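Local coordinates for sigma-C capsid protein (PDB 2VRS) that forms the homotrimeric avian reovirus fibre that attaches the virion to host cells and induces apoptosis, at residues V149-V163 / Y174-I188. Sequence-based numbering, arbitrary orientation.
Sequences VPSAGFQAASFPVDV and YQAYGVYSSSRVFTI. With ZN (zinc ion), chain P.
Phe159, Val161 and Val163 pair with Gly178, Ala176 and Tyr174 through six antiparallel backbone hydrogen bonds, two per pair, from Gly178 N to Phe159 O (2.8 Å) at one end to Val163 N to Tyr174 O (3.0 Å) at the other. Aromatic and apolar groups fill the face carrying these residues. Phe159 has CG wedged between its backbone N and carbonyl carbon (chi1 55°), which folds the ring over Gly178, whose CA makes a CH-pi contact 4.1 Å from the ring centroid. The far edge of Phe159 turns toward the face of Phe186, while Phe159 CE1 meets Tyr180 CD1 at 3.5 Å, those two rings barely overlapping. Tyr180 is sandwiched: Pro150 CG sits centrally over one face, 3.4 Å from the centroid, and Phe186 CB over the other. Further along, Val161 CG2 packs on Ile188 CG2 (3.7 Å).

Among polar groups, Gln175 NE2 donates in the carbonyl plane to Ala176 O, which also accepts from Val161 N. A water links Gln175 NE2 to Asp162 OD1, and Asp162 OD2 salt-bridges Arg206 of a second subunit. Another water ties Gln155 O and Ala157 O to Tyr180 N. Tyr174 OH binds zinc at 2.0 Å, alongside His172. Strands 159-167 and 170-180 form an antiparallel beta hairpin of the C-terminal beta-barrel domain, one face in the barrel core and the other at the trimer interface, with strand 185-191 and segment 149-158 packed against it.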
# COMPACT_ATOMS: atom_id res chain seq x y z
N VAL C 149 -7.33 14.75 -7.47
CA VAL C 149 -6.32 15.58 -6.78
C VAL C 149 -5.16 14.70 -6.31
O VAL C 149 -5.35 13.75 -5.55
CB VAL C 149 -6.93 16.33 -5.54
CG1 VAL C 149 -5.85 17.18 -4.88
CG2 VAL C 149 -8.08 17.25 -5.99
N PRO C 150 -3.93 15.02 -6.77
CA PRO C 150 -2.75 14.24 -6.39
C PRO C 150 -2.38 14.45 -4.92
O PRO C 150 -2.67 15.52 -4.35
CB PRO C 150 -1.65 14.82 -7.26
CG PRO C 150 -2.11 16.29 -7.48
CD PRO C 150 -3.59 16.15 -7.66
N SER C 151 -1.72 13.45 -4.33
CA SER C 151 -1.26 13.57 -2.95
C SER C 151 -0.17 14.65 -2.85
O SER C 151 0.44 15.00 -3.84
CB SER C 151 -0.71 12.24 -2.42
OG SER C 151 0.49 11.90 -3.10
N ALA C 152 0.08 15.16 -1.64
CA ALA C 152 1.17 16.11 -1.49
C ALA C 152 2.49 15.48 -1.93
O ALA C 152 3.29 16.15 -2.59
CB ALA C 152 1.27 16.58 -0.01
N GLY C 153 2.69 14.19 -1.63
CA GLY C 153 3.95 13.53 -2.00
C GLY C 153 4.09 13.49 -3.53
O GLY C 153 5.15 13.77 -4.07
N PHE C 154 3.01 13.10 -4.21
CA PHE C 154 3.05 12.94 -5.66
C PHE C 154 3.34 14.30 -6.34
O PHE C 154 4.11 14.37 -7.28
CB PHE C 154 1.72 12.34 -6.18
CG PHE C 154 1.77 11.99 -7.65
CD1 PHE C 154 2.25 10.73 -8.04
CD2 PHE C 154 1.41 12.93 -8.64
CE1 PHE C 154 2.32 10.36 -9.41
CE2 PHE C 154 1.49 12.59 -10.01
CZ PHE C 154 1.92 11.28 -10.39
N GLN C 155 2.73 15.37 -5.81
CA GLN C 155 2.82 16.69 -6.42
C GLN C 155 4.24 17.21 -6.48
O GLN C 155 4.54 18.09 -7.31
CB GLN C 155 1.96 17.66 -5.62
CG GLN C 155 0.48 17.54 -5.86
CD GLN C 155 -0.27 18.57 -5.01
OE1 GLN C 155 0.05 19.75 -5.08
NE2 GLN C 155 -1.21 18.14 -4.20
N ALA C 156 5.12 16.65 -5.65
CA ALA C 156 6.45 17.19 -5.49
C ALA C 156 7.43 16.97 -6.68
O ALA C 156 8.52 17.56 -6.71
CB ALA C 156 7.06 16.65 -4.19
N ALA C 157 7.04 16.14 -7.66
CA ALA C 157 7.88 15.80 -8.80
C ALA C 157 7.08 15.88 -10.11
O ALA C 157 5.90 15.58 -10.14
CB ALA C 157 8.44 14.38 -8.64
N SER C 158 7.79 16.16 -11.19
CA SER C 158 7.29 15.86 -12.55
C SER C 158 6.97 14.37 -12.70
O SER C 158 7.53 13.50 -11.98
CB SER C 158 8.33 16.31 -13.58
OG SER C 158 8.49 17.74 -13.45
N PHE C 159 6.04 14.07 -13.59
CA PHE C 159 5.60 12.67 -13.76
C PHE C 159 5.37 12.37 -15.25
O PHE C 159 5.15 13.29 -16.04
CB PHE C 159 4.29 12.44 -12.94
CG PHE C 159 3.17 13.42 -13.29
CD1 PHE C 159 3.08 14.66 -12.64
CD2 PHE C 159 2.23 13.10 -14.29
CE1 PHE C 159 2.07 15.57 -12.96
CE2 PHE C 159 1.16 14.00 -14.62
CZ PHE C 159 1.07 15.24 -13.93
N PRO C 160 5.56 11.09 -15.65
CA PRO C 160 5.56 10.76 -17.09
C PRO C 160 4.14 10.82 -17.64
O PRO C 160 3.17 10.48 -16.95
CB PRO C 160 6.15 9.34 -17.15
CG PRO C 160 6.14 8.85 -15.70
CD PRO C 160 5.93 9.96 -14.77
N VAL C 161 4.05 11.24 -18.89
CA VAL C 161 2.78 11.38 -19.58
C VAL C 161 3.09 10.90 -21.02
O VAL C 161 4.05 11.34 -21.63
CB VAL C 161 2.28 12.87 -19.62
CG1 VAL C 161 1.05 13.00 -20.52
CG2 VAL C 161 1.98 13.44 -18.21
N ASP C 162 2.23 10.03 -21.58
CA ASP C 162 2.37 9.64 -22.99
C ASP C 162 1.43 10.47 -23.85
O ASP C 162 0.26 10.61 -23.53
CB ASP C 162 1.97 8.17 -23.14
CG ASP C 162 2.97 7.22 -22.53
OD1 ASP C 162 4.13 7.59 -22.31
OD2 ASP C 162 2.58 6.09 -22.29
N VAL C 163 1.92 10.99 -24.97
CA VAL C 163 1.09 11.80 -25.83
C VAL C 163 1.23 11.23 -27.24
O VAL C 163 2.31 10.75 -27.63
CB VAL C 163 1.54 13.28 -25.77
CG1 VAL C 163 0.86 14.12 -26.81
CG2 VAL C 163 1.23 13.84 -24.38
N TYR C 174 5.12 10.61 -28.19
CA TYR C 174 6.27 11.01 -27.39
C TYR C 174 6.02 10.63 -25.95
O TYR C 174 4.89 10.65 -25.49
CB TYR C 174 6.46 12.55 -27.43
CG TYR C 174 6.74 13.03 -28.84
CD1 TYR C 174 8.00 12.83 -29.42
CD2 TYR C 174 5.72 13.57 -29.62
CE1 TYR C 174 8.26 13.22 -30.73
CE2 TYR C 174 5.97 13.97 -30.96
CZ TYR C 174 7.24 13.78 -31.51
OH TYR C 174 7.52 14.16 -32.83
N GLN C 175 7.11 10.25 -25.30
CA GLN C 175 7.18 10.12 -23.86
C GLN C 175 7.38 11.52 -23.36
O GLN C 175 8.45 12.09 -23.57
CB GLN C 175 8.44 9.28 -23.50
CG GLN C 175 8.76 9.28 -21.97
CD GLN C 175 7.64 8.68 -21.23
OE1 GLN C 175 7.44 7.47 -21.29
NE2 GLN C 175 6.85 9.51 -20.55
N ALA C 176 6.38 12.09 -22.67
CA ALA C 176 6.48 13.47 -22.19
C ALA C 176 6.38 13.51 -20.64
O ALA C 176 6.41 12.45 -19.99
CB ALA C 176 5.42 14.30 -22.84
N TYR C 177 6.29 14.71 -20.05
CA TYR C 177 6.17 14.86 -18.59
C TYR C 177 5.14 15.93 -18.26
O TYR C 177 4.95 16.90 -19.03
CB TYR C 177 7.54 15.22 -17.97
CG TYR C 177 8.48 14.04 -18.12
CD1 TYR C 177 9.22 13.84 -19.32
CD2 TYR C 177 8.56 13.06 -17.12
CE1 TYR C 177 10.03 12.71 -19.51
CE2 TYR C 177 9.38 11.91 -17.30
CZ TYR C 177 10.09 11.76 -18.49
OH TYR C 177 10.88 10.64 -18.71
N GLY C 178 4.52 15.76 -17.11
CA GLY C 178 3.66 16.77 -16.51
C GLY C 178 4.16 17.22 -15.16
O GLY C 178 5.05 16.59 -14.58
N VAL C 179 3.59 18.32 -14.65
CA VAL C 179 3.90 18.74 -13.27
C VAL C 179 2.71 19.53 -12.76
O VAL C 179 2.08 20.27 -13.52
CB VAL C 179 5.24 19.58 -13.23
CG1 VAL C 179 5.07 20.92 -13.96
CG2 VAL C 179 5.70 19.80 -11.79
N TYR C 180 2.38 19.32 -11.49
CA TYR C 180 1.35 20.10 -10.80
C TYR C 180 1.90 21.43 -10.33
O TYR C 180 2.86 21.47 -9.58
CB TYR C 180 0.76 19.33 -9.61
CG TYR C 180 -0.26 18.29 -10.07
CD1 TYR C 180 0.16 17.01 -10.44
CD2 TYR C 180 -1.60 18.63 -10.20
CE1 TYR C 180 -0.78 16.05 -10.88
CE2 TYR C 180 -2.55 17.69 -10.67
CZ TYR C 180 -2.10 16.40 -10.99
OH TYR C 180 -3.03 15.51 -11.44
N SER C 181 1.30 22.51 -10.81
CA SER C 181 1.62 23.87 -10.30
C SER C 181 0.86 24.16 -8.99
O SER C 181 1.26 25.02 -8.21
CB SER C 181 1.35 24.92 -11.36
OG SER C 181 0.01 24.86 -11.84
N SER C 182 -0.25 23.47 -8.76
CA SER C 182 -0.99 23.49 -7.49
C SER C 182 -1.82 22.24 -7.42
O SER C 182 -1.81 21.47 -8.37
CB SER C 182 -1.91 24.70 -7.42
OG SER C 182 -2.88 24.68 -8.45
N SER C 183 -2.57 22.03 -6.33
CA SER C 183 -3.31 20.75 -6.17
C SER C 183 -4.37 20.54 -7.29
O SER C 183 -4.76 19.40 -7.57
CB SER C 183 -3.98 20.68 -4.81
OG SER C 183 -4.98 21.69 -4.71
N ARG C 184 -4.84 21.63 -7.90
CA ARG C 184 -5.93 21.53 -8.89
C ARG C 184 -5.46 21.59 -10.34
O ARG C 184 -6.28 21.46 -11.25
CB ARG C 184 -6.97 22.64 -8.68
CG ARG C 184 -7.74 22.52 -7.36
CD ARG C 184 -8.70 23.72 -7.18
NE ARG C 184 -9.73 23.83 -8.22
CZ ARG C 184 -10.91 23.23 -8.18
NH1 ARG C 184 -11.24 22.45 -7.16
NH2 ARG C 184 -11.79 23.42 -9.17
N VAL C 185 -4.17 21.81 -10.58
CA VAL C 185 -3.73 22.16 -11.94
C VAL C 185 -2.42 21.48 -12.27
O VAL C 185 -1.44 21.65 -11.56
CB VAL C 185 -3.50 23.72 -12.11
CG1 VAL C 185 -3.07 24.05 -13.55
CG2 VAL C 185 -4.72 24.50 -11.71
N PHE C 186 -2.39 20.74 -13.38
CA PHE C 186 -1.14 20.28 -13.93
C PHE C 186 -0.99 20.72 -15.37
O PHE C 186 -1.98 21.02 -16.06
CB PHE C 186 -0.90 18.75 -13.79
CG PHE C 186 -1.80 17.89 -14.66
CD1 PHE C 186 -3.05 17.50 -14.20
CD2 PHE C 186 -1.33 17.39 -15.92
CE1 PHE C 186 -3.86 16.68 -14.96
CE2 PHE C 186 -2.12 16.54 -16.70
CZ PHE C 186 -3.41 16.20 -16.22
N THR C 187 0.26 20.81 -15.79
CA THR C 187 0.61 21.17 -17.16
C THR C 187 1.56 20.12 -17.73
O THR C 187 2.51 19.69 -17.07
CB THR C 187 1.25 22.58 -17.18
OG1 THR C 187 0.29 23.52 -16.67
CG2 THR C 187 1.67 22.97 -18.61
N ILE C 188 1.27 19.67 -18.95
CA ILE C 188 2.17 18.79 -19.66
C ILE C 188 2.94 19.55 -20.75
O ILE C 188 2.41 20.49 -21.34
CB ILE C 188 1.41 17.58 -20.24
CG1 ILE C 188 0.47 18.00 -21.36
CG2 ILE C 188 0.69 16.85 -19.08
CD1 ILE C 188 -0.20 16.81 -22.07
ZN ZN P . 7.22 12.83 -34.28
O HOH W 1 3.64 17.41 -9.84
O HOH W 2 1.78 21.48 -6.40
O HOH W 3 4.40 7.85 -19.60